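Local coordinates for protein beta-galactosidase (Marinomonas sp. ef1, PDB 6Y2K) that probably hydrolyses terminal beta-linked galactose from beta-galactosides such as lactose, as a cold-active hexameric enzyme of glycoside hydrolase family 42, at residues T148-Y152 with F211-S216; F247-H253 with F416-W422. All coordinates share one frame; numbering follows the deposited sequence. Where two conformers were deposited one is given.

In the fold
Helix 205-233 ties the two contacts together: the loop after barrel strand 134-138 packs on it in interaction 1, while the loop after strand 238-244 meets the trimerisation-domain segment 416-422 in interaction 2. Their centres lie about 12 Å apart, and polar and packing contacts bridge them. Ser216 OG probably hydrogen-bonds to Asp251 N at 2.8 Å, Arg213 NE forms a 2.8 Å salt bridge with Asp419 OD1, and Val149 CG1 packs 3.4 Å from Ala249 O. Both contacts touch the region beyond the C-terminal ends of the barrel strands, where TIM-barrel enzymes carry their active sites. Glycerol, probably from the crystallisation liquor, lies about 3 Å from the side chains of Tyr152 and Thr248 (nearest atoms) and may mark a pocket.

Interaction 1 (T148-Y152 with F211-S216); sequences TVLSY and FQRCCS
Val149, Leu150 and Tyr152 lay the loop that follows the fourth strand of the TIM barrel, 134-138, against helix 205-233, which leads to the fifth. Apolar packing dominates. With CG beside the backbone N of Leu150 (chi1 -61°), CD2 meets Cys215 SG at 3.8 Å and Phe211 CE2 at 4.0 Å. A branched side chain suits the place, because its two methyls divide the work: CD2 packs on Cys215 and Phe211, and CD1 lies against the Gln212 amide, 3.6 Å from OE1. Gln212 crosses Leu150 at about a right angle and is anchored through NE2 to Ala249 O. Cys215, small and apolar, lets the loop come close, and Val149 CG1 rests on its CB at 4.0 Å.

The aromatic pair is oblique: the rings of Tyr152 and Phe211 are inclined at 34°, and Tyr152 CE1 approaches Phe211 CE2 to 3.5 Å. Tyrosine serves two ends here, its ring packing on Phe211 while its OH hydrogen-bonds to a glycerol.

No direct hydrogen bond joins the segments. Instead Ser151 O lies in the plane of the Phe211 ring, 3.4 Å from CZ at its weakly positive edge, and a water sits 2.8 Å from Val149 O and 2.9 Å from Cys215 O.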
ATOM      1  N   THR A 148     -19.207 -11.647 -36.454  1.00 15.65           N
ATOM      2  CA  THR A 148     -19.540 -12.295 -37.724  1.00 15.61           C
ATOM      3  C   THR A 148     -19.819 -11.318 -38.882  1.00 16.01           C
ATOM      4  O   THR A 148     -20.197 -11.756 -39.971  1.00 16.65           O
ATOM      5  CB  THR A 148     -20.703 -13.310 -37.541  1.00 15.66           C
ATOM      6  OG1 THR A 148     -21.795 -12.721 -36.815  1.00 15.09           O
ATOM      7  CG2 THR A 148     -20.206 -14.544 -36.785  1.00 15.64           C
ATOM      8  N   VAL A 149     -19.600 -10.015 -38.676  1.00 16.10           N
ATOM      9  CA  VAL A 149     -19.713  -9.036 -39.764  1.00 16.28           C
ATOM     10  C   VAL A 149     -18.498  -9.167 -40.697  1.00 16.23           C
ATOM     11  O   VAL A 149     -18.657  -9.403 -41.895  1.00 15.98           O
ATOM     12  CB  VAL A 149     -19.843  -7.591 -39.241  1.00 16.40           C
ATOM     13  CG1 VAL A 149     -19.866  -6.591 -40.392  1.00 16.86           C
ATOM     14  CG2 VAL A 149     -21.103  -7.448 -38.391  1.00 16.77           C
ATOM     15  N   LEU A 150     -17.296  -9.015 -40.146  1.00 16.13           N
ATOM     16  CA  LEU A 150     -16.065  -9.172 -40.929  1.00 16.00           C
ATOM     17  C   LEU A 150     -15.787 -10.660 -41.151  1.00 15.46           C
ATOM     18  O   LEU A 150     -15.802 -11.457 -40.204  1.00 16.22           O
ATOM     19  CB  LEU A 150     -14.871  -8.514 -40.227  1.00 16.42           C
ATOM     20  CG  LEU A 150     -14.942  -7.008 -39.962  1.00 17.05           C
ATOM     21  CD1 LEU A 150     -13.633  -6.525 -39.356  1.00 17.66           C
ATOM     22  CD2 LEU A 150     -15.261  -6.215 -41.222  1.00 16.94           C
ATOM     23  N   SER A 151     -15.600 -11.031 -42.412  1.00 15.14           N
ATOM     24  CA  SER A 151     -15.263 -12.396 -42.809  1.00 14.94           C
ATOM     25  C   SER A 151     -14.249 -12.308 -43.933  1.00 15.20           C
ATOM     26  O   SER A 151     -14.219 -11.325 -44.674  1.00 14.47           O
ATOM     27  CB  SER A 151     -16.513 -13.162 -43.251  1.00 15.06           C
ATOM     28  OG  SER A 151     -16.172 -14.367 -43.927  1.00 14.73           O
ATOM     29  N   TYR A 152     -13.404 -13.329 -44.034  1.00 15.72           N
ATOM     30  CA  TYR A 152     -12.207 -13.266 -44.870  1.00 16.17           C
ATOM     31  C   TYR A 152     -12.117 -14.464 -45.810  1.00 17.03           C
ATOM     32  O   TYR A 152     -11.040 -15.036 -46.020  1.00 17.26           O
ATOM     33  CB  TYR A 152     -10.979 -13.147 -43.964  1.00 16.04           C
ATOM     34  CG  TYR A 152     -11.037 -11.927 -43.063  1.00 15.71           C
ATOM     35  CD1 TYR A 152     -10.542 -10.699 -43.492  1.00 15.91           C
ATOM     36  CD2 TYR A 152     -11.600 -11.995 -41.788  1.00 15.65           C
ATOM     37  CE1 TYR A 152     -10.592  -9.572 -42.677  1.00 16.11           C
ATOM     38  CE2 TYR A 152     -11.658 -10.874 -40.969  1.00 16.01           C
ATOM     39  CZ  TYR A 152     -11.149  -9.662 -41.421  1.00 16.02           C
ATOM     40  OH  TYR A 152     -11.201  -8.546 -40.624  1.00 15.87           O
ATOM     41  N   PHE A 211     -13.158  -1.729 -46.368  1.00 14.28           N
ATOM     42  CA  PHE A 211     -13.533  -3.117 -46.101  1.00 14.80           C
ATOM     43  C   PHE A 211     -14.651  -3.215 -45.050  1.00 15.21           C
ATOM     44  O   PHE A 211     -15.622  -3.963 -45.244  1.00 15.32           O
ATOM     45  CB  PHE A 211     -12.323  -3.975 -45.702  1.00 14.98           C
ATOM     46  CG  PHE A 211     -12.649  -5.430 -45.564  1.00 15.23           C
ATOM     47  CD1 PHE A 211     -13.079  -6.155 -46.665  1.00 15.18           C
ATOM     48  CD2 PHE A 211     -12.557  -6.070 -44.334  1.00 15.75           C
ATOM     49  CE1 PHE A 211     -13.404  -7.496 -46.548  1.00 15.50           C
ATOM     50  CE2 PHE A 211     -12.867  -7.418 -44.213  1.00 15.74           C
ATOM     51  CZ  PHE A 211     -13.300  -8.126 -45.321  1.00 15.50           C
ATOM     52  N   GLN A 212     -14.527  -2.452 -43.958  1.00 15.59           N
ATOM     53  CA  GLN A 212     -15.560  -2.421 -42.917  1.00 15.69           C
ATOM     54  C   GLN A 212     -16.885  -1.935 -43.479  1.00 15.41           C
ATOM     55  O   GLN A 212     -17.930  -2.508 -43.192  1.00 15.02           O
ATOM     56  CB  GLN A 212     -15.152  -1.523 -41.744  1.00 16.67           C
ATOM     57  CG  GLN A 212     -16.001  -1.700 -40.488  1.00 16.95           C
ATOM     58  CD  GLN A 212     -15.495  -2.791 -39.553  1.00 18.17           C
ATOM     59  OE1 GLN A 212     -14.297  -3.028 -39.455  1.00 20.22           O
ATOM     60  NE2 GLN A 212     -16.410  -3.444 -38.848  1.00 19.42           N
ATOM     61  N   ARG A 213     -16.822  -0.867 -44.268  1.00 15.51           N
ATOM     62  CA  ARG A 213     -18.004  -0.294 -44.899  1.00 15.67           C
ATOM     63  C   ARG A 213     -18.684  -1.308 -45.808  1.00 16.15           C
ATOM     64  O   ARG A 213     -19.917  -1.446 -45.781  1.00 15.81           O
ATOM     65  CB  ARG A 213     -17.634   0.960 -45.695  1.00 15.76           C
ATOM     66  CG  ARG A 213     -17.247   2.147 -44.825  1.00 15.95           C
ATOM     67  CD  ARG A 213     -16.368   3.116 -45.598  1.00 16.19           C
ATOM     68  NE  ARG A 213     -16.257   4.434 -44.971  1.00 16.31           N
ATOM     69  CZ  ARG A 213     -15.450   5.410 -45.399  1.00 16.75           C
ATOM     70  NH1 ARG A 213     -14.660   5.232 -46.454  1.00 16.84           N
ATOM     71  NH2 ARG A 213     -15.426   6.584 -44.764  1.00 17.53           N
ATOM     72  N   CYS A 214     -17.883  -2.025 -46.598  1.00 15.76           N
ATOM     73  CA  CYS A 214     -18.419  -3.036 -47.513  1.00 16.01           C
ATOM     74  C   CYS A 214     -19.103  -4.171 -46.750  1.00 15.66           C
ATOM     75  O   CYS A 214     -20.243  -4.523 -47.059  1.00 15.35           O
ATOM     76  CB  CYS A 214     -17.314  -3.583 -48.428  1.00 16.05           C
ATOM     77  SG  CYS A 214     -17.865  -4.914 -49.515  1.00 16.80           S
ATOM     78  N   CYS A 215     -18.415  -4.723 -45.744  1.00 15.44           N
ATOM     79  CA  CYS A 215     -18.979  -5.781 -44.905  1.00 15.57           C
ATOM     80  C   CYS A 215     -20.278  -5.338 -44.215  1.00 15.56           C
ATOM     81  O   CYS A 215     -21.249  -6.105 -44.158  1.00 15.13           O
ATOM     82  CB  CYS A 215     -17.955  -6.284 -43.880  1.00 15.58           C
ATOM     83  SG  CYS A 215     -16.586  -7.217 -44.617  1.00 16.26           S
ATOM     84  N   SER A 216     -20.301  -4.104 -43.723  1.00 15.37           N
ATOM     85  CA  SER A 216     -21.513  -3.544 -43.139  1.00 15.38           C
ATOM     86  C   SER A 216     -22.635  -3.491 -44.185  1.00 15.57           C
ATOM     87  O   SER A 216     -23.763  -3.883 -43.905  1.00 15.23           O
ATOM     88  CB  SER A 216     -21.250  -2.149 -42.575  1.00 15.08           C
ATOM     89  OG  SER A 216     -22.425  -1.614 -41.999  1.00 14.31           O
TER
HETATM   90  O   HOH W   1     -20.295  -8.852 -44.105  1.00 19.75           O

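Interaction 2 (F247-H253 with F416-W422); sequences FTAFDHH and FDYDACW
Tyr418 thrusts its ring into the turn formed by Phe250 to His253, and two histidines are oriented around it. Its CG lies anti to the carbonyl carbon (chi1 -71°), which sends the ring off the start of helix 418-426 toward the barrel loop. The His252 imidazole is nearly parallel to it, the planes 11° apart, but slid so far that the rings barely overlap; the phenol oxygen lies over the imidazole face, with OH 3.3 Å from His252 CG. Phe250 O and His252 N lie over one face of the tyrosine ring, and Phe416 CE1 over the centre of the opposite one. His253 comes to the ring edge, its ND1 3.5 Å from Tyr418 CE2.

Waters serve the polar ends. One joins Tyr418 OH, at 2.7 Å, to Phe247 O; another accepts a hydrogen bond from Tyr418 N and lies 2.8 Å from His253 ND1. His252 ND1 donates to Phe250 O at 2.7 Å, approaching from above the carbonyl plane, which helps to fix the imidazole's rotation. A phenylalanine in place of Tyr418 would probably leave the water at Phe247 O without its phenol partner.

Trp422 meets the loop edge-on. Its NE1 donates to Thr248 O at 2.8 Å and 159°, within both the indole and the carbonyl planes, while CZ2 abuts Asp251 N at 3.5 Å. Tryptophan suits this place by joining a wide apolar edge to one donor. Beside it, Thr248 CB packs on Cys421 SG at 3.7 Å.

Two histidines and a tyrosine thus make an aromatic cluster at the interface between a TIM barrel and the glutaminase-like trimerisation domain, a pairing of domains characteristic of GH42 beta-galactosidases.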
ATOM      1  N   PHE A 247     -21.521  -3.286 -29.328  1.00 16.18           N
ATOM      2  CA  PHE A 247     -21.300  -3.910 -30.634  1.00 16.05           C
ATOM      3  C   PHE A 247     -21.432  -2.881 -31.751  1.00 15.69           C
ATOM      4  O   PHE A 247     -22.494  -2.281 -31.935  1.00 16.42           O
ATOM      5  CB  PHE A 247     -22.257  -5.085 -30.881  1.00 16.32           C
ATOM      6  CG  PHE A 247     -21.845  -5.920 -32.047  1.00 16.53           C
ATOM      7  CD1 PHE A 247     -20.876  -6.904 -31.897  1.00 16.98           C
ATOM      8  CD2 PHE A 247     -22.338  -5.647 -33.319  1.00 17.00           C
ATOM      9  CE1 PHE A 247     -20.446  -7.638 -32.990  1.00 17.51           C
ATOM     10  CE2 PHE A 247     -21.920  -6.378 -34.414  1.00 17.01           C
ATOM     11  CZ  PHE A 247     -20.965  -7.371 -34.252  1.00 17.42           C
ATOM     12  N   THR A 248     -20.361  -2.700 -32.515  1.00 15.38           N
ATOM     13  CA  THR A 248     -20.270  -1.594 -33.461  1.00 15.29           C
ATOM     14  C   THR A 248     -19.844  -1.965 -34.884  1.00 15.30           C
ATOM     15  O   THR A 248     -19.593  -1.073 -35.695  1.00 14.95           O
ATOM     16  CB  THR A 248     -19.288  -0.552 -32.912  1.00 15.19           C
ATOM     17  OG1 THR A 248     -18.038  -1.191 -32.643  1.00 15.29           O
ATOM     18  CG2 THR A 248     -19.819   0.047 -31.641  1.00 14.99           C
ATOM     19  N   ALA A 249     -19.806  -3.258 -35.205  1.00 15.10           N
ATOM     20  CA  ALA A 249     -19.179  -3.721 -36.448  1.00 15.40           C
ATOM     21  C   ALA A 249     -19.981  -3.477 -37.731  1.00 15.63           C
ATOM     22  O   ALA A 249     -19.405  -3.564 -38.811  1.00 16.77           O
ATOM     23  CB  ALA A 249     -18.813  -5.195 -36.339  1.00 15.81           C
ATOM     24  N   PHE A 250     -21.287  -3.207 -37.629  1.00 15.11           N
ATOM     25  CA  PHE A 250     -22.070  -2.719 -38.774  1.00 14.73           C
ATOM     26  C   PHE A 250     -22.828  -1.438 -38.418  1.00 15.11           C
ATOM     27  O   PHE A 250     -22.996  -1.097 -37.244  1.00 15.09           O
ATOM     28  CB  PHE A 250     -23.018  -3.795 -39.325  1.00 14.52           C
ATOM     29  CG  PHE A 250     -24.170  -4.138 -38.421  1.00 14.35           C
ATOM     30  CD1 PHE A 250     -24.044  -5.138 -37.471  1.00 14.05           C
ATOM     31  CD2 PHE A 250     -25.393  -3.488 -38.549  1.00 14.33           C
ATOM     32  CE1 PHE A 250     -25.107  -5.460 -36.643  1.00 14.19           C
ATOM     33  CE2 PHE A 250     -26.463  -3.810 -37.720  1.00 14.06           C
ATOM     34  CZ  PHE A 250     -26.323  -4.802 -36.775  1.00 14.21           C
ATOM     35  N   ASP A 251     -23.261  -0.723 -39.451  1.00 15.12           N
ATOM     36  CA  ASP A 251     -24.008   0.524 -39.284  1.00 15.23           C
ATOM     37  C   ASP A 251     -25.464   0.216 -38.934  1.00 15.22           C
ATOM     38  O   ASP A 251     -26.258  -0.146 -39.815  1.00 14.88           O
ATOM     39  CB  ASP A 251     -23.893   1.356 -40.567  1.00 15.30           C
ATOM     40  CG  ASP A 251     -24.512   2.741 -40.447  1.00 15.50           C
ATOM     41  OD1 ASP A 251     -25.292   2.996 -39.508  1.00 15.35           O
ATOM     42  OD2 ASP A 251     -24.205   3.578 -41.330  1.00 15.44           O
ATOM     43  N   HIS A 252     -25.804   0.376 -37.651  1.00 14.82           N
ATOM     44  CA  HIS A 252     -27.140   0.053 -37.144  1.00 15.07           C
ATOM     45  C   HIS A 252     -28.184   1.091 -37.572  1.00 15.76           C
ATOM     46  O   HIS A 252     -29.370   0.767 -37.656  1.00 17.09           O
ATOM     47  CB  HIS A 252     -27.151  -0.069 -35.620  1.00 14.83           C
ATOM     48  CG  HIS A 252     -26.331  -1.205 -35.081  1.00 14.88           C
ATOM     49  ND1 HIS A 252     -25.007  -1.407 -35.419  1.00 14.53           N
ATOM     50  CD2 HIS A 252     -26.650  -2.192 -34.211  1.00 14.71           C
ATOM     51  CE1 HIS A 252     -24.553  -2.473 -34.779  1.00 14.73           C
ATOM     52  NE2 HIS A 252     -25.528  -2.965 -34.036  1.00 14.47           N
ATOM     53  N   HIS A 253     -27.767   2.330 -37.819  1.00 16.42           N
ATOM     54  CA  HIS A 253     -28.681   3.339 -38.366  1.00 17.32           C
ATOM     55  C   HIS A 253     -29.126   2.963 -39.786  1.00 17.55           C
ATOM     56  O   HIS A 253     -30.303   3.111 -40.135  1.00 17.15           O
ATOM     57  CB  HIS A 253     -28.043   4.733 -38.391  1.00 18.00           C
ATOM     58  CG  HIS A 253     -27.706   5.271 -37.037  1.00 18.66           C
ATOM     59  ND1 HIS A 253     -26.410   5.390 -36.583  1.00 19.32           N
ATOM     60  CD2 HIS A 253     -28.497   5.692 -36.023  1.00 18.68           C
ATOM     61  CE1 HIS A 253     -26.421   5.886 -35.362  1.00 18.46           C
ATOM     62  NE2 HIS A 253     -27.674   6.074 -34.995  1.00 19.08           N
ATOM     63  N   PHE A 416     -23.659   9.934 -32.408  1.00 16.21           N
ATOM     64  CA  PHE A 416     -22.896   8.699 -32.560  1.00 16.26           C
ATOM     65  C   PHE A 416     -22.880   8.286 -34.034  1.00 16.34           C
ATOM     66  O   PHE A 416     -23.937   8.160 -34.653  1.00 16.34           O
ATOM     67  CB  PHE A 416     -23.526   7.584 -31.725  1.00 16.42           C
ATOM     68  CG  PHE A 416     -22.696   6.333 -31.663  1.00 16.49           C
ATOM     69  CD1 PHE A 416     -22.822   5.348 -32.639  1.00 16.65           C
ATOM     70  CD2 PHE A 416     -21.763   6.150 -30.649  1.00 16.69           C
ATOM     71  CE1 PHE A 416     -22.054   4.198 -32.593  1.00 16.44           C
ATOM     72  CE2 PHE A 416     -20.982   5.003 -30.604  1.00 16.71           C
ATOM     73  CZ  PHE A 416     -21.130   4.024 -31.576  1.00 16.60           C
ATOM     74  N   ASP A 417     -21.681   8.064 -34.570  1.00 16.04           N
ATOM     75  CA  ASP A 417     -21.477   7.753 -35.980  0.50 16.07           C
ATOM     76  C   ASP A 417     -20.669   6.452 -36.092  1.00 16.01           C
ATOM     77  O   ASP A 417     -19.504   6.418 -35.703  1.00 15.37           O
ATOM     78  CB  ASP A 417     -20.734   8.923 -36.642  0.50 16.43           C
ATOM     79  CG  ASP A 417     -20.767   8.864 -38.155  0.50 16.76           C
ATOM     80  OD1 ASP A 417     -21.718   9.404 -38.761  0.50 17.07           O
ATOM     81  OD2 ASP A 417     -19.824   8.297 -38.740  0.50 17.00           O
ATOM     82  N   TYR A 418     -21.289   5.390 -36.618  1.00 15.73           N
ATOM     83  CA  TYR A 418     -20.580   4.114 -36.812  1.00 15.95           C
ATOM     84  C   TYR A 418     -19.338   4.257 -37.707  1.00 15.88           C
ATOM     85  O   TYR A 418     -18.307   3.636 -37.445  1.00 15.71           O
ATOM     86  CB  TYR A 418     -21.523   3.023 -37.337  1.00 15.46           C
ATOM     87  CG  TYR A 418     -22.498   2.560 -36.285  1.00 15.20           C
ATOM     88  CD1 TYR A 418     -22.151   1.556 -35.377  1.00 15.19           C
ATOM     89  CD2 TYR A 418     -23.761   3.138 -36.173  1.00 15.10           C
ATOM     90  CE1 TYR A 418     -23.041   1.139 -34.395  1.00 15.09           C
ATOM     91  CE2 TYR A 418     -24.656   2.726 -35.194  1.00 15.11           C
ATOM     92  CZ  TYR A 418     -24.289   1.727 -34.307  1.00 14.91           C
ATOM     93  OH  TYR A 418     -25.172   1.325 -33.333  1.00 14.72           O
ATOM     94  N   ASP A 419     -19.420   5.108 -38.723  1.00 16.08           N
ATOM     95  CA  ASP A 419     -18.279   5.324 -39.599  1.00 16.66           C
ATOM     96  C   ASP A 419     -17.095   5.931 -38.841  1.00 16.48           C
ATOM     97  O   ASP A 419     -15.954   5.516 -39.052  1.00 16.56           O
ATOM     98  CB  ASP A 419     -18.649   6.179 -40.814  1.00 17.14           C
ATOM     99  CG  ASP A 419     -17.682   6.003 -41.954  1.00 17.61           C
ATOM    100  OD1 ASP A 419     -17.772   4.957 -42.634  1.00 18.13           O
ATOM    101  OD2 ASP A 419     -16.831   6.901 -42.162  1.00 18.04           O
ATOM    102  N   ALA A 420     -17.372   6.892 -37.956  1.00 16.38           N
ATOM    103  CA  ALA A 420     -16.349   7.463 -37.067  1.00 16.05           C
ATOM    104  C   ALA A 420     -15.768   6.394 -36.136  1.00 16.00           C
ATOM    105  O   ALA A 420     -14.552   6.322 -35.953  1.00 15.96           O
ATOM    106  CB  ALA A 420     -16.918   8.618 -36.246  1.00 16.24           C
ATOM    107  N   CYS A 421     -16.639   5.562 -35.572  1.00 15.45           N
ATOM    108  CA  CYS A 421     -16.206   4.439 -34.732  1.00 15.63           C
ATOM    109  C   CYS A 421     -15.184   3.537 -35.438  1.00 15.49           C
ATOM    110  O   CYS A 421     -14.133   3.217 -34.874  1.00 15.63           O
ATOM    111  CB  CYS A 421     -17.411   3.608 -34.284  1.00 15.90           C
ATOM    112  SG  CYS A 421     -17.017   2.422 -32.993  1.00 16.62           S
ATOM    113  N   TRP A 422     -15.480   3.165 -36.681  1.00 15.12           N
ATOM    114  CA  TRP A 422     -14.580   2.330 -37.489  1.00 15.18           C
ATOM    115  C   TRP A 422     -13.243   3.032 -37.749  1.00 15.29           C
ATOM    116  O   TRP A 422     -12.178   2.443 -37.546  1.00 15.27           O
ATOM    117  CB  TRP A 422     -15.228   1.940 -38.825  1.00 15.10           C
ATOM    118  CG  TRP A 422     -16.572   1.274 -38.697  1.00 15.02           C
ATOM    119  CD1 TRP A 422     -17.016   0.520 -37.652  1.00 14.98           C
ATOM    120  CD2 TRP A 422     -17.629   1.276 -39.668  1.00 15.00           C
ATOM    121  NE1 TRP A 422     -18.294   0.074 -37.898  1.00 15.40           N
ATOM    122  CE2 TRP A 422     -18.691   0.518 -39.130  1.00 15.10           C
ATOM    123  CE3 TRP A 422     -17.783   1.848 -40.934  1.00 15.03           C
ATOM    124  CZ2 TRP A 422     -19.889   0.306 -39.823  1.00 14.93           C
ATOM    125  CZ3 TRP A 422     -18.981   1.645 -41.624  1.00 15.14           C
ATOM    126  CH2 TRP A 422     -20.018   0.878 -41.060  1.00 15.11           C
TER
HETATM  127  O   HOH W   2     -24.458  -0.547 -31.587  1.00 14.62           O
HETATM  128  O   HOH W   3     -23.937   6.013 -37.839  1.00 22.34           O